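Local structure of arginase (Glaciozyma antarctica, 5YNL) at residues A58-C63 with W95-A100; V325-M330 with S351-A356. The protein probably hydrolyses L-arginine to L-ornithine and urea at a dinuclear manganese centre, as other arginases do, and is a cold-adapted enzyme of a psychrophilic yeast. One frame throughout, in Å; residues are numbered along the deposited sequence. Where two conformers were deposited one is given.

Both contacts reach the same parallel sheet. Interaction 1 is the strand pairing at its margin, 58-63 with 95-100; interaction 2 lays helix segment 351-356 on 325-330, and strand 147-152 runs between strands 57-63 and 324-330. Their centres are 12 Å apart and their nearest atoms about 6 Å apart, without touching. Two indirect connections run between them: Trp95 NE1 to Leu357 O, just past 351-356, and a salt bridge from Arg354, in one of its two conformers, to Asp89 of helix 86-92, which also packs on Ile60 and Val97. Met330 touches His155 and Asp286, which lie in the sequence motifs that hold manganese in other arginases, so interaction 2 is probably the nearer to the active site.

Interaction 1 of 2, residues A58-C63 with W95-A100; sequences AGIVGC and WTVDFA
Ile60 reaches across to two residues of 95-100 at once, and its side chain can be traced atom by atom. Ile60 CB lies 3.9 Å from Phe99 CD1. The CG2 branch presses closer to the same ring, 3.5 Å from CD1 and 3.8 Å from CE1 of Phe99, meeting it obliquely. CG1 sets off in another direction, beside the backbone N and anti to the carbonyl carbon (chi1 -70°). From there the chain runs on fully extended, and CD1 ends 3.9 Å from Val97 CG1. The Phe99 ring also has the Ile60 carbonyl oxygen at its edge, in plane, with CD1 of Phe99 3.6 Å from O of Ile60.

The backbones are joined as parallel strands. Ala58 N gives its hydrogen to Thr96 O at 2.8 Å. Ala58 O receives Asp98 N at 3.0 Å in an almost straight bond (176° at the hydrogen). Ile60 N reaches Asp98 O at 3.1 Å, with Ile60 N tilted 31° from the plane of the Asp98 carbonyl. This pairs the first two strands of the arginase alpha/beta fold: 96-99 is the outermost strand of the sheet on this side, and the link back to 57-63 runs through helices 77-83 and 86-92, a beta-alpha-beta crossover. Gly59 and Val61 turn their backbone bonds the other way, to strand 147-152.

Ala58, Ile60, Val97 and Phe99 share one face of the sheet, where Leu87 and Ile90 of helix 86-92 pack on Ile60 and Val97 respectively. Asp98 stands on the other face beside His141 of helix 124-142, and its OD2 is hydrogen-bonded to Gln146 NE2. Just before the strand, the Trp95 indole brings CE3 obliquely to Ala58 N, while its NE1 is held by Leu357 O.

Interaction 2 of 2, residues V325-M330 with S351-A356; sequences VSLDIM and SLVRCA
Leu352 O accepts the helical hydrogen bond from Ala356 N at 2.8 Å, and this turn of helix presents Leu352, Val353 and Ala356 to Leu327 and Ile329 of the strand. The motif is a helix laid on a parallel sheet, as in the arginase alpha/beta fold: the short axes of 325-330 and 351-356 approach to 9.8 Å and run at 171°, nearly antiparallel. All the contacts between the two segments are apolar, and all five residues that touch are buried.

Leu327 supplies one half. With CG anti to the backbone N (chi1 169°), its forked end faces the helix: CD2 lies 3.7 Å from Ala356 CB and 4.1 Å from Val353 CA. The same CD2 thus touches both the Ala356 methyl and the backbone of Val353. The second methyl, CD1, is 4.2 Å from Ala356 CB, so both prongs meet this one small side chain.

The alternate residues Ser326 and Asp328 point to the other face of the sheet. Asp328 OD1 is hydrogen-bonded to Thr161 OG1 on helix 158-168, which places the strand between two helices.

Ile329 makes the other half, crossing Val353 at a slant. Its CG1 stands 3.6 Å from Val353 CG2. The bend at chi2 (-80°) turns CD1 of Ile329 toward Leu352, 4.3 Å from its CB, while CD1 stays 3.8 Å from Val353 CG2.

Interaction 1 of 2, residues A58-C63 with W95-A100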
ATOM      1  N   ALA A  58      10.812  11.513   4.883  1.00 40.03           N
ATOM      2  CA  ALA A  58       9.553  11.021   4.325  1.00 37.89           C
ATOM      3  C   ALA A  58       9.470  11.461   2.871  1.00 39.10           C
ATOM      4  O   ALA A  58       9.467  12.655   2.591  1.00 40.93           O
ATOM      5  CB  ALA A  58       8.341  11.561   5.121  1.00 36.78           C
ATOM      6  N   GLY A  59       9.425  10.503   1.950  1.00 52.03           N
ATOM      7  CA  GLY A  59       9.229  10.825   0.550  1.00 52.76           C
ATOM      8  C   GLY A  59       7.743  10.907   0.269  1.00 52.11           C
ATOM      9  O   GLY A  59       6.962  10.055   0.718  1.00 50.87           O
ATOM     10  N   ILE A  60       7.334  11.929  -0.464  1.00 55.62           N
ATOM     11  CA  ILE A  60       5.920  12.085  -0.744  1.00 55.66           C
ATOM     12  C   ILE A  60       5.668  12.086  -2.243  1.00 56.26           C
ATOM     13  O   ILE A  60       6.182  12.954  -2.964  1.00 57.73           O
ATOM     14  CB  ILE A  60       5.349  13.361  -0.077  1.00 58.00           C
ATOM     15  CG1 ILE A  60       5.304  13.173   1.444  1.00 58.91           C
ATOM     16  CG2 ILE A  60       3.952  13.672  -0.608  1.00 59.96           C
ATOM     17  CD1 ILE A  60       4.764  14.350   2.181  1.00 62.52           C
ATOM     18  N   VAL A  61       4.900  11.102  -2.717  1.00 50.63           N
ATOM     19  CA  VAL A  61       4.495  11.110  -4.121  1.00 51.35           C
ATOM     20  C   VAL A  61       2.976  10.999  -4.256  1.00 51.50           C
ATOM     21  O   VAL A  61       2.360  10.021  -3.816  1.00 50.34           O
ATOM     22  CB  VAL A  61       5.297  10.091  -5.037  1.00 50.96           C
ATOM     23  CG1 VAL A  61       6.598   9.606  -4.366  1.00 50.65           C
ATOM     24  CG2 VAL A  61       4.450   8.920  -5.480  1.00 49.99           C
ATOM     25  N   GLY A  62       2.369  12.043  -4.818  1.00 45.80           N
ATOM     26  CA  GLY A  62       0.937  12.033  -5.040  1.00 46.39           C
ATOM     27  C   GLY A  62       0.636  11.705  -6.485  1.00 46.80           C
ATOM     28  O   GLY A  62       1.329  12.177  -7.389  1.00 47.84           O
ATOM     29  N   CYS A  63      -0.385  10.885  -6.703  1.00 54.83           N
ATOM     30  CA  CYS A  63      -0.876  10.610  -8.046  1.00 55.58           C
ATOM     31  C   CYS A  63      -2.404  10.543  -8.083  1.00 58.44           C
ATOM     32  O   CYS A  63      -3.003   9.561  -7.633  1.00 57.45           O
ATOM     33  CB  CYS A  63      -0.276   9.319  -8.593  1.00 52.86           C
ATOM     34  SG  CYS A  63      -1.182   8.671 -10.031  1.00 54.22           S
ATOM     35  N   TRP A  95      10.184  14.074  11.252  1.00 53.62           N
ATOM     36  CA  TRP A  95      10.546  13.708   9.881  1.00 53.18           C
ATOM     37  C   TRP A  95      10.884  14.916   8.991  1.00 55.53           C
ATOM     38  O   TRP A  95      10.260  15.986   9.114  1.00 56.53           O
ATOM     39  CB  TRP A  95       9.388  12.972   9.230  1.00 50.41           C
ATOM     40  CG  TRP A  95       9.107  11.612   9.765  1.00 48.17           C
ATOM     41  CD1 TRP A  95       8.223  11.280  10.752  1.00 47.10           C
ATOM     42  CD2 TRP A  95       9.677  10.376   9.302  1.00 47.18           C
ATOM     43  NE1 TRP A  95       8.220   9.912  10.941  1.00 45.47           N
ATOM     44  CE2 TRP A  95       9.107   9.337  10.067  1.00 45.35           C
ATOM     45  CE3 TRP A  95      10.631  10.051   8.327  1.00 47.98           C
ATOM     46  CZ2 TRP A  95       9.462   8.006   9.894  1.00 44.34           C
ATOM     47  CZ3 TRP A  95      10.968   8.736   8.145  1.00 46.87           C
ATOM     48  CH2 TRP A  95      10.389   7.723   8.926  1.00 45.03           C
ATOM     49  N   THR A  96      11.847  14.746   8.080  1.00 51.49           N
ATOM     50  CA  THR A  96      12.093  15.752   7.036  1.00 53.71           C
ATOM     51  C   THR A  96      11.349  15.358   5.759  1.00 52.13           C
ATOM     52  O   THR A  96      11.305  14.173   5.384  1.00 50.18           O
ATOM     53  CB  THR A  96      13.594  15.981   6.753  1.00 56.65           C
ATOM     54  OG1 THR A  96      14.102  16.935   7.686  1.00 59.20           O
ATOM     55  CG2 THR A  96      13.814  16.527   5.341  1.00 58.41           C
ATOM     56  N   VAL A  97      10.741  16.351   5.115  1.00 62.19           N
ATOM     57  CA  VAL A  97       9.837  16.091   4.006  1.00 60.86           C
ATOM     58  C   VAL A  97      10.469  16.381   2.650  1.00 63.00           C
ATOM     59  O   VAL A  97      10.975  17.484   2.399  1.00 65.96           O
ATOM     60  CB  VAL A  97       8.517  16.859   4.180  1.00 60.38           C
ATOM     61  CG1 VAL A  97       7.684  16.813   2.907  1.00 59.86           C
ATOM     62  CG2 VAL A  97       7.738  16.276   5.347  1.00 57.95           C
ATOM     63  N   ASP A  98      10.441  15.370   1.786  1.00 62.13           N
ATOM     64  CA  ASP A  98      10.882  15.510   0.415  1.00 64.10           C
ATOM     65  C   ASP A  98       9.653  15.439  -0.486  1.00 62.96           C
ATOM     66  O   ASP A  98       9.225  14.352  -0.874  1.00 60.96           O
ATOM     67  CB  ASP A  98      11.862  14.390   0.075  1.00 64.05           C
ATOM     68  CG  ASP A  98      12.570  14.606  -1.243  1.00 66.85           C
ATOM     69  OD1 ASP A  98      12.639  15.770  -1.701  1.00 69.44           O
ATOM     70  OD2 ASP A  98      13.069  13.607  -1.812  1.00 66.71           O
ATOM     71  N   PHE A  99       9.082  16.605  -0.786  1.00 53.73           N
ATOM     72  CA  PHE A  99       7.930  16.744  -1.672  1.00 53.32           C
ATOM     73  C   PHE A  99       8.241  17.699  -2.821  1.00 56.73           C
ATOM     74  O   PHE A  99       8.764  18.794  -2.591  1.00 59.29           O
ATOM     75  CB  PHE A  99       6.755  17.316  -0.890  1.00 52.12           C
ATOM     76  CG  PHE A  99       5.494  17.445  -1.697  1.00 51.86           C
ATOM     77  CD1 PHE A  99       5.029  16.378  -2.465  1.00 51.54           C
ATOM     78  CD2 PHE A  99       4.757  18.622  -1.670  1.00 53.10           C
ATOM     79  CE1 PHE A  99       3.842  16.503  -3.214  1.00 52.59           C
ATOM     80  CE2 PHE A  99       3.586  18.746  -2.398  1.00 53.26           C
ATOM     81  CZ  PHE A  99       3.129  17.695  -3.178  1.00 53.38           C
ATOM     82  N   ALA A 100       7.885  17.315  -4.047  1.00 64.84           N
ATOM     83  CA  ALA A 100       8.196  18.123  -5.230  1.00 68.81           C
ATOM     84  C   ALA A 100       7.257  19.306  -5.430  1.00 69.96           C
ATOM     85  O   ALA A 100       7.277  19.927  -6.488  1.00 73.28           O
ATOM     86  CB  ALA A 100       8.204  17.262  -6.475  1.00 71.16           C
TER

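Interaction 2 of 2, residues V325-M330 with S351-A356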
ATOM      1  N   VAL A 325       9.095   0.613   5.145  1.00 37.34           N
ATOM      2  CA  VAL A 325       9.836   1.501   4.256  1.00 39.43           C
ATOM      3  C   VAL A 325       8.923   2.220   3.263  1.00 40.21           C
ATOM      4  O   VAL A 325       9.260   3.296   2.783  1.00 42.29           O
ATOM      5  CB  VAL A 325      10.940   0.765   3.485  1.00 39.29           C
ATOM      6  CG1 VAL A 325      12.028   0.262   4.446  1.00 39.47           C
ATOM      7  CG2 VAL A 325      10.341  -0.394   2.680  1.00 37.16           C
ATOM      8  N   SER A 326       7.763   1.636   2.971  1.00 40.21           N
ATOM      9  CA  SER A 326       6.820   2.243   2.038  0.78 41.39           C
ATOM     10  C   SER A 326       5.382   2.133   2.485  1.00 39.97           C
ATOM     11  O   SER A 326       4.942   1.079   2.966  1.00 36.04           O
ATOM     12  CB  SER A 326       6.946   1.641   0.644  0.78 40.99           C
ATOM     13  OG  SER A 326       7.962   2.288  -0.079  0.78 43.19           O
ATOM     14  N   LEU A 327       4.663   3.232   2.296  1.00 35.52           N
ATOM     15  CA  LEU A 327       3.269   3.367   2.683  1.00 31.24           C
ATOM     16  C   LEU A 327       2.477   3.952   1.522  1.00 32.67           C
ATOM     17  O   LEU A 327       2.807   5.054   1.034  1.00 34.45           O
ATOM     18  CB  LEU A 327       3.172   4.332   3.868  1.00 29.60           C
ATOM     19  CG  LEU A 327       1.788   4.828   4.290  1.00 26.54           C
ATOM     20  CD1 LEU A 327       0.944   3.658   4.798  1.00 23.52           C
ATOM     21  CD2 LEU A 327       1.943   5.892   5.339  1.00 26.37           C
ATOM     22  N   ASP A 328       1.453   3.228   1.071  1.00 30.22           N
ATOM     23  CA  ASP A 328       0.487   3.801   0.146  1.00 31.96           C
ATOM     24  C   ASP A 328      -0.795   4.136   0.912  1.00 28.49           C
ATOM     25  O   ASP A 328      -1.276   3.322   1.722  1.00 25.54           O
ATOM     26  CB  ASP A 328       0.089   2.816  -0.948  1.00 34.75           C
ATOM     27  CG  ASP A 328       1.261   2.149  -1.619  1.00 35.52           C
ATOM     28  OD1 ASP A 328       2.397   2.683  -1.604  1.00 36.04           O
ATOM     29  OD2 ASP A 328       1.008   1.070  -2.192  1.00 33.98           O
ATOM     30  N   ILE A 329      -1.361   5.305   0.641  1.00 29.29           N
ATOM     31  CA  ILE A 329      -2.679   5.635   1.154  1.00 27.88           C
ATOM     32  C   ILE A 329      -3.528   5.890  -0.092  1.00 30.77           C
ATOM     33  O   ILE A 329      -3.424   6.968  -0.711  1.00 32.25           O
ATOM     34  CB  ILE A 329      -2.654   6.916   2.008  1.00 26.66           C
ATOM     35  CG1 ILE A 329      -1.618   6.820   3.129  1.00 25.68           C
ATOM     36  CG2 ILE A 329      -4.069   7.254   2.527  1.00 26.90           C
ATOM     37  CD1 ILE A 329      -2.054   6.018   4.352  1.00 23.90           C
ATOM     38  N   MET A 330      -4.352   4.919  -0.480  1.00 29.21           N
ATOM     39  CA  MET A 330      -4.988   4.976  -1.788  1.00 32.28           C
ATOM     40  C   MET A 330      -6.486   5.306  -1.715  1.00 32.76           C
ATOM     41  O   MET A 330      -7.112   5.184  -0.655  1.00 30.90           O
ATOM     42  CB  MET A 330      -4.773   3.636  -2.501  1.00 33.97           C
ATOM     43  CG  MET A 330      -3.309   3.219  -2.671  1.00 33.82           C
ATOM     44  SD  MET A 330      -2.341   4.161  -3.882  1.00 35.41           S
ATOM     45  CE  MET A 330      -1.037   2.984  -4.245  1.00 35.12           C
ATOM     46  N   SER A 351      -4.513  10.948   9.628  1.00 35.36           N
ATOM     47  CA  SER A 351      -4.309  10.215  10.856  1.00 36.42           C
ATOM     48  C   SER A 351      -3.491   8.932  10.611  1.00 30.51           C
ATOM     49  O   SER A 351      -2.555   8.679  11.356  1.00 31.54           O
ATOM     50  CB  SER A 351      -5.653   9.910  11.525  1.00 35.10           C
ATOM     51  OG  SER A 351      -5.498   9.790  12.929  1.00 35.72           O
ATOM     52  N   LEU A 352      -3.819   8.164   9.563  1.00 36.26           N
ATOM     53  CA  LEU A 352      -3.143   6.896   9.324  1.00 29.76           C
ATOM     54  C   LEU A 352      -1.686   7.145   8.921  1.00 29.60           C
ATOM     55  O   LEU A 352      -0.790   6.347   9.265  1.00 29.01           O
ATOM     56  CB  LEU A 352      -3.828   6.058   8.242  1.00 25.38           C
ATOM     57  CG  LEU A 352      -5.297   5.622   8.359  1.00 25.00           C
ATOM     58  CD1 LEU A 352      -5.767   4.979   7.025  1.00 24.55           C
ATOM     59  CD2 LEU A 352      -5.505   4.619   9.536  1.00 23.74           C
ATOM     60  N   VAL A 353      -1.439   8.233   8.188  1.00 30.34           N
ATOM     61  CA  VAL A 353      -0.067   8.549   7.795  1.00 29.60           C
ATOM     62  C   VAL A 353       0.762   8.813   9.051  1.00 33.51           C
ATOM     63  O   VAL A 353       1.771   8.152   9.261  1.00 32.96           O
ATOM     64  CB  VAL A 353       0.031   9.758   6.802  1.00 31.48           C
ATOM     65  CG1 VAL A 353       1.466  10.208   6.650  1.00 32.67           C
ATOM     66  CG2 VAL A 353      -0.534   9.378   5.427  1.00 31.05           C
ATOM     67  N   ARG A 354       0.312   9.758   9.886  1.00 34.31           N
ATOM     68  CA  ARG A 354       1.036  10.144  11.102  0.62 38.44           C
ATOM     69  C   ARG A 354       1.368   8.913  11.911  1.00 41.15           C
ATOM     70  O   ARG A 354       2.483   8.750  12.394  1.00 42.16           O
ATOM     71  CB  ARG A 354       0.199  11.091  11.969  0.62 42.99           C
ATOM     72  CG  ARG A 354      -0.114  12.431  11.317  0.62 41.42           C
ATOM     73  CD  ARG A 354      -0.531  13.473  12.353  0.62 44.10           C
ATOM     74  NE  ARG A 354      -1.687  13.077  13.162  0.62 47.97           N
ATOM     75  CZ  ARG A 354      -2.957  13.352  12.859  0.62 49.96           C
ATOM     76  NH1 ARG A 354      -3.257  14.014  11.750  0.62 49.20           N
ATOM     77  NH2 ARG A 354      -3.930  12.954  13.661  0.62 52.06           N
ATOM     78  N   CYS A 355       0.367   8.063  12.030  1.00 47.35           N
ATOM     79  CA  CYS A 355       0.404   6.857  12.792  1.00 50.45           C
ATOM     80  C   CYS A 355       1.421   5.875  12.232  1.00 45.85           C
ATOM     81  O   CYS A 355       2.238   5.303  12.963  1.00 50.50           O
ATOM     82  CB  CYS A 355      -0.978   6.245  12.679  1.00 47.35           C
ATOM     83  SG  CYS A 355      -1.258   5.050  13.893  1.00 47.01           S
ATOM     84  N   ALA A 356       1.362   5.683  10.919  1.00 36.48           N
ATOM     85  CA  ALA A 356       2.236   4.736  10.254  1.00 32.47           C
ATOM     86  C   ALA A 356       3.675   5.181  10.398  1.00 35.81           C
ATOM     87  O   ALA A 356       4.578   4.343  10.419  1.00 37.21           O
ATOM     88  CB  ALA A 356       1.866   4.586   8.770  1.00 25.30           C
TER